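Local coordinates for putative electron transport related protein (Corynebacterium diphtheriae, PDB 4PQ1) that probably catalyses thiol-disulfide exchange as a thioredoxin-like homologue of the oxidoreductase DsbF, through the disulfide of a CxxC motif, at residues V130-K133 with Q134-A138; A122-V125 with P126-I129. All blocks are in the same frame, centred on the assembly; numbering follows the deposited sequence.

Contact 1: V130-K133 with Q134-A138; sequences VLDK and QHRPA
A type I beta turn from Asp132 to His135 reverses the chain between strands 127-131 and 137-141 of a hairpin; with His135 left-handed at its last position, it is a type I turn with a G1 bulge. His135 N donates to Asp132 O (2.8 Å), and Asp132 N donates to Arg136 O (2.9 Å). With its CG between backbone N and carbonyl carbon (chi1 60°), the Asp132 carboxylate reaches in toward the N-H groups of Gln134 and Arg136. OD1 of Asp132 accepts Gln134 N (2.8 Å), an Asx turn, and from the opposite face of the carboxylate the longer bond of Arg136 N. OD2 of Asp132 offers its syn lone pair to Arg136 NE (2.9 Å) and lies close to the plane of that guanidinium; Arg136 NH2 adds a bond to OD2 from above the carboxylate. Arg21 makes a second salt bridge to this oxygen. Further on, Leu131 CD2 rests against Pro137 CG (3.6 Å), the two side chains lying side by side, and Ala138 N donates to Val130 O (2.8 Å). Four intra-hairpin donors therefore converge on one buried carboxylate, which holds its rotation and, with two arginines beside it, should favour the ionised form.

Contact 2: A122-V125 with P126-I129; sequences ASVV and PTTI
Thr127 turns its OG1 beside its own backbone N (chi1 -71°), aiming the hydroxyl back at Val124, whose CG1, opposite its backbone N (chi1 -178°), is the branch turned to Thr127 OG1 (3.4 Å). The two side chains cross at about a right angle. The hydroxyl donates to Val124 O, with OG1 and that oxygen 2.8 Å apart, and reaches the carbonyl from well above its plane, 51° out of it. The same Val124 CG1 also touches Pro126 O (3.6 Å). Between Val124 and Thr127 the chain bends sharply, because the Val125-Pro126 peptide is cis, which brings Val125 CA and Pro126 CA to 2.9 Å of each other and opens the way for residue 127 to meet residue 124. Val125 CG1 leans over the junction, 3.4 Å from Pro126 N. This is the cis-proline loop of the thioredoxin fold, which leads into strand 127-131 and faces the CxxC site. Here the side chains of Val125 and Pro126 both touch Cys59, one half of the Cys56-Cys59 disulfide, and Pro126 also packs on Pro58. The hydroxyl-to-carbonyl bond spans the cis peptide, giving Val124 O a partner across the bend and joining the loop to Thr127, which pairs by backbone with Ala51 in strand 46-52. Valine and proline side chains are thereby set against Cys59 of the disulfide, as in thioredoxins, where the cis-proline lies beside the redox disulfide and helps to shape the substrate-binding groove.

Overall arrangement
Contacts 1 and 2 lie at the two ends of strand 127-131, their centres about 16 Å apart. The cis-proline bend of contact 2 feeds the strand at the end next to the Cys56-Cys59 disulfide; the turn of contact 1 closes its far end and sends the chain back as strand 137-141. They touch across neighbouring strands, Pro137 CB of contact 1 packing on Ile129 CG2 of contact 2 at 3.8 Å. Strand 46-52, which leads toward the CxxC helix, lies alongside and pairs by backbone with Thr127, Ile129 and Leu131. One hydrogen-bonded sheet thus connects the cis-proline bend beside the disulfide with the charged hairpin turn, which itself lies away from the disulfide.

Contact 1: V130-K133 with Q134-A138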
ATOM      1  N   VAL A 130       1.828   4.882  -3.829  1.00 18.58           N
ATOM      2  CA  VAL A 130       2.921   5.617  -3.196  1.00 23.28           C
ATOM      3  C   VAL A 130       2.398   6.988  -2.777  1.00 27.08           C
ATOM      4  O   VAL A 130       2.022   7.785  -3.624  1.00 20.61           O
ATOM      5  CB  VAL A 130       4.138   5.785  -4.133  1.00 20.04           C
ATOM      6  CG1 VAL A 130       5.271   6.454  -3.395  1.00 21.19           C
ATOM      7  CG2 VAL A 130       4.606   4.430  -4.679  1.00 20.85           C
ATOM      8  N   LEU A 131       2.339   7.235  -1.470  1.00 26.77           N
ATOM      9  CA  LEU A 131       1.907   8.522  -0.948  1.00 28.57           C
ATOM     10  C   LEU A 131       3.119   9.407  -0.674  1.00 29.90           C
ATOM     11  O   LEU A 131       4.159   8.893  -0.251  1.00 25.18           O
ATOM     12  CB  LEU A 131       1.101   8.341   0.337  1.00 25.36           C
ATOM     13  CG  LEU A 131      -0.093   7.403   0.310  1.00 20.92           C
ATOM     14  CD1 LEU A 131      -0.709   7.339   1.709  1.00 18.23           C
ATOM     15  CD2 LEU A 131      -1.100   7.871  -0.701  1.00 22.55           C
ATOM     16  N   ASP A 132       2.998  10.722  -0.905  1.00 26.25           N
ATOM     17  CA  ASP A 132       4.115  11.628  -0.609  1.00 27.97           C
ATOM     18  C   ASP A 132       4.032  12.032   0.854  1.00 28.96           C
ATOM     19  O   ASP A 132       3.261  11.452   1.603  1.00 24.30           O
ATOM     20  CB  ASP A 132       4.138  12.873  -1.539  1.00 18.85           C
ATOM     21  CG  ASP A 132       2.880  13.740  -1.440  1.00 27.46           C
ATOM     22  OD1 ASP A 132       2.221  13.760  -0.378  1.00 23.02           O
ATOM     23  OD2 ASP A 132       2.551  14.424  -2.443  1.00 27.78           O
ATOM     24  N   LYS A 133       4.782  13.052   1.259  1.00 33.98           N
ATOM     25  CA  LYS A 133       4.857  13.390   2.678  1.00 29.90           C
ATOM     26  C   LYS A 133       3.550  13.991   3.202  1.00 30.80           C
ATOM     27  O   LYS A 133       3.337  14.075   4.416  1.00 26.45           O
ATOM     28  CB  LYS A 133       6.017  14.353   2.934  1.00 34.90           C
ATOM     29  CG  LYS A 133       7.373  13.672   3.068  1.00 30.35           C
ATOM     30  CD  LYS A 133       8.452  14.717   3.285  1.00 33.49           C
ATOM     31  CE  LYS A 133       9.815  14.087   3.437  1.00 42.59           C
ATOM     32  NZ  LYS A 133      10.820  15.106   3.862  1.00 58.42           N
ATOM     33  N   GLN A 134       2.677  14.408   2.289  1.00 25.00           N
ATOM     34  CA  GLN A 134       1.380  14.946   2.684  1.00 27.58           C
ATOM     35  C   GLN A 134       0.338  13.854   2.543  1.00 31.86           C
ATOM     36  O   GLN A 134      -0.866  14.109   2.650  1.00 26.65           O
ATOM     37  CB  GLN A 134       1.005  16.180   1.853  1.00 33.22           C
ATOM     38  CG  GLN A 134       1.963  17.357   2.031  1.00 26.10           C
ATOM     39  CD  GLN A 134       1.607  18.526   1.144  1.00 33.86           C
ATOM     40  OE1 GLN A 134       0.477  19.021   1.174  1.00 37.96           O
ATOM     41  NE2 GLN A 134       2.566  18.968   0.337  1.00 26.62           N
ATOM     42  N   HIS A 135       0.829  12.633   2.314  1.00 25.47           N
ATOM     43  CA  HIS A 135      -0.001  11.449   2.183  1.00 23.00           C
ATOM     44  C   HIS A 135      -0.991  11.647   1.046  1.00 23.63           C
ATOM     45  O   HIS A 135      -2.183  11.400   1.183  1.00 24.87           O
ATOM     46  CB  HIS A 135      -0.696  11.118   3.512  1.00 21.59           C
ATOM     47  CG  HIS A 135       0.247  10.620   4.572  1.00 27.16           C
ATOM     48  ND1 HIS A 135      -0.170  10.278   5.844  1.00 28.44           N
ATOM     49  CD2 HIS A 135       1.586  10.392   4.544  1.00 26.25           C
ATOM     50  CE1 HIS A 135       0.875   9.880   6.557  1.00 27.05           C
ATOM     51  NE2 HIS A 135       1.953   9.938   5.793  1.00 18.13           N
ATOM     52  N   ARG A 136      -0.455  12.067  -0.094  1.00 19.05           N
ATOM     53  CA  ARG A 136      -1.223  12.252  -1.318  1.00 25.08           C
ATOM     54  C   ARG A 136      -0.646  11.303  -2.330  1.00 20.26           C
ATOM     55  O   ARG A 136       0.569  11.195  -2.433  1.00 23.92           O
ATOM     56  CB  ARG A 136      -1.119  13.704  -1.848  1.00 27.93           C
ATOM     57  CG  ARG A 136      -1.200  14.790  -0.790  1.00 26.59           C
ATOM     58  CD  ARG A 136      -0.942  16.192  -1.380  1.00 28.00           C
ATOM     59  NE  ARG A 136       0.405  16.349  -1.934  1.00 27.27           N
ATOM     60  CZ  ARG A 136       0.822  17.440  -2.585  1.00 33.76           C
ATOM     61  NH1 ARG A 136      -0.007  18.462  -2.764  1.00 31.45           N
ATOM     62  NH2 ARG A 136       2.060  17.516  -3.060  1.00 23.96           N
ATOM     63  N   PRO A 137      -1.497  10.604  -3.082  1.00 26.35           N
ATOM     64  CA  PRO A 137      -0.839   9.657  -3.984  1.00 32.39           C
ATOM     65  C   PRO A 137      -0.004  10.358  -5.056  1.00 29.15           C
ATOM     66  O   PRO A 137      -0.448  11.319  -5.670  1.00 24.09           O
ATOM     67  CB  PRO A 137      -2.014   8.883  -4.590  1.00 22.38           C
ATOM     68  CG  PRO A 137      -3.059   8.923  -3.524  1.00 26.51           C
ATOM     69  CD  PRO A 137      -2.935  10.315  -2.934  1.00 25.77           C
ATOM     70  N   ALA A 138       1.220   9.874  -5.237  1.00 28.55           N
ATOM     71  CA  ALA A 138       2.099  10.325  -6.306  1.00 18.28           C
ATOM     72  C   ALA A 138       2.048   9.324  -7.448  1.00 27.03           C
ATOM     73  O   ALA A 138       2.378   9.637  -8.593  1.00 22.34           O
ATOM     74  CB  ALA A 138       3.513  10.476  -5.792  1.00 21.10           C
TER

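Contact 2: A122-V125 with P126-I129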
ATOM      1  N   ALA A 122     -11.453  -2.273  -5.721  1.00 26.34           N
ATOM      2  CA  ALA A 122     -11.267  -3.370  -4.753  1.00 27.35           C
ATOM      3  C   ALA A 122     -11.009  -4.696  -5.451  1.00 23.43           C
ATOM      4  O   ALA A 122     -10.542  -5.664  -4.834  1.00 26.20           O
ATOM      5  CB  ALA A 122     -12.487  -3.503  -3.818  1.00 22.72           C
ATOM      6  N   SER A 123     -11.323  -4.746  -6.738  1.00 23.15           N
ATOM      7  CA  SER A 123     -11.083  -5.939  -7.533  1.00 27.08           C
ATOM      8  C   SER A 123      -9.595  -6.202  -7.786  1.00 26.37           C
ATOM      9  O   SER A 123      -9.210  -7.316  -8.097  1.00 23.67           O
ATOM     10  CB  SER A 123     -11.795  -5.809  -8.868  1.00 26.54           C
ATOM     11  OG  SER A 123     -11.340  -4.634  -9.513  1.00 23.40           O
ATOM     12  N   VAL A 124      -8.760  -5.173  -7.674  1.00 20.87           N
ATOM     13  CA  VAL A 124      -7.379  -5.288  -8.127  1.00 19.25           C
ATOM     14  C   VAL A 124      -6.423  -5.552  -6.976  1.00 24.84           C
ATOM     15  O   VAL A 124      -6.190  -4.688  -6.144  1.00 22.81           O
ATOM     16  CB  VAL A 124      -6.933  -4.018  -8.881  1.00 27.04           C
ATOM     17  CG1 VAL A 124      -5.490  -4.156  -9.403  1.00 16.79           C
ATOM     18  CG2 VAL A 124      -7.910  -3.709 -10.030  1.00 27.51           C
ATOM     19  N   VAL A 125      -5.879  -6.766  -6.936  1.00 23.94           N
ATOM     20  CA  VAL A 125      -4.885  -7.149  -5.943  1.00 22.41           C
ATOM     21  C   VAL A 125      -3.797  -7.933  -6.665  1.00 27.39           C
ATOM     22  O   VAL A 125      -4.096  -8.906  -7.348  1.00 25.19           O
ATOM     23  CB  VAL A 125      -5.483  -8.013  -4.800  1.00 20.97           C
ATOM     24  CG1 VAL A 125      -4.400  -8.403  -3.804  1.00 27.45           C
ATOM     25  CG2 VAL A 125      -6.570  -7.271  -4.094  1.00 22.04           C
ATOM     26  N   PRO A 126      -2.531  -7.509  -6.521  1.00 27.31           N
ATOM     27  CA  PRO A 126      -2.134  -6.398  -5.655  1.00 25.62           C
ATOM     28  C   PRO A 126      -2.369  -5.015  -6.285  1.00 20.55           C
ATOM     29  O   PRO A 126      -2.555  -4.901  -7.498  1.00 22.37           O
ATOM     30  CB  PRO A 126      -0.647  -6.659  -5.443  1.00 23.72           C
ATOM     31  CG  PRO A 126      -0.210  -7.257  -6.740  1.00 18.50           C
ATOM     32  CD  PRO A 126      -1.375  -8.072  -7.242  1.00 23.77           C
ATOM     33  N   THR A 127      -2.424  -4.001  -5.430  1.00 22.92           N
ATOM     34  CA  THR A 127      -2.413  -2.586  -5.818  1.00 16.54           C
ATOM     35  C   THR A 127      -1.382  -1.920  -4.936  1.00 21.73           C
ATOM     36  O   THR A 127      -1.291  -2.224  -3.736  1.00 20.37           O
ATOM     37  CB  THR A 127      -3.786  -1.894  -5.637  1.00 21.22           C
ATOM     38  OG1 THR A 127      -4.702  -2.373  -6.632  1.00 21.52           O
ATOM     39  CG2 THR A 127      -3.673  -0.309  -5.746  1.00 17.75           C
ATOM     40  N   THR A 128      -0.588  -1.033  -5.524  1.00 21.52           N
ATOM     41  CA  THR A 128       0.376  -0.285  -4.738  1.00 27.71           C
ATOM     42  C   THR A 128       0.184   1.210  -4.914  1.00 24.17           C
ATOM     43  O   THR A 128       0.138   1.716  -6.040  1.00 24.77           O
ATOM     44  CB  THR A 128       1.815  -0.650  -5.103  1.00 26.48           C
ATOM     45  OG1 THR A 128       2.033  -2.032  -4.820  1.00 25.33           O
ATOM     46  CG2 THR A 128       2.787   0.185  -4.284  1.00 22.70           C
ATOM     47  N   ILE A 129       0.060   1.918  -3.799  1.00 24.49           N
ATOM     48  CA  ILE A 129      -0.065   3.369  -3.854  1.00 22.40           C
ATOM     49  C   ILE A 129       1.078   4.046  -3.115  1.00 24.29           C
ATOM     50  O   ILE A 129       1.281   3.811  -1.922  1.00 23.24           O
ATOM     51  CB  ILE A 129      -1.392   3.838  -3.275  1.00 20.60           C
ATOM     52  CG1 ILE A 129      -2.544   3.180  -4.040  1.00 17.89           C
ATOM     53  CG2 ILE A 129      -1.473   5.373  -3.351  1.00 20.58           C
ATOM     54  CD1 ILE A 129      -3.896   3.434  -3.446  1.00 19.60           C
TER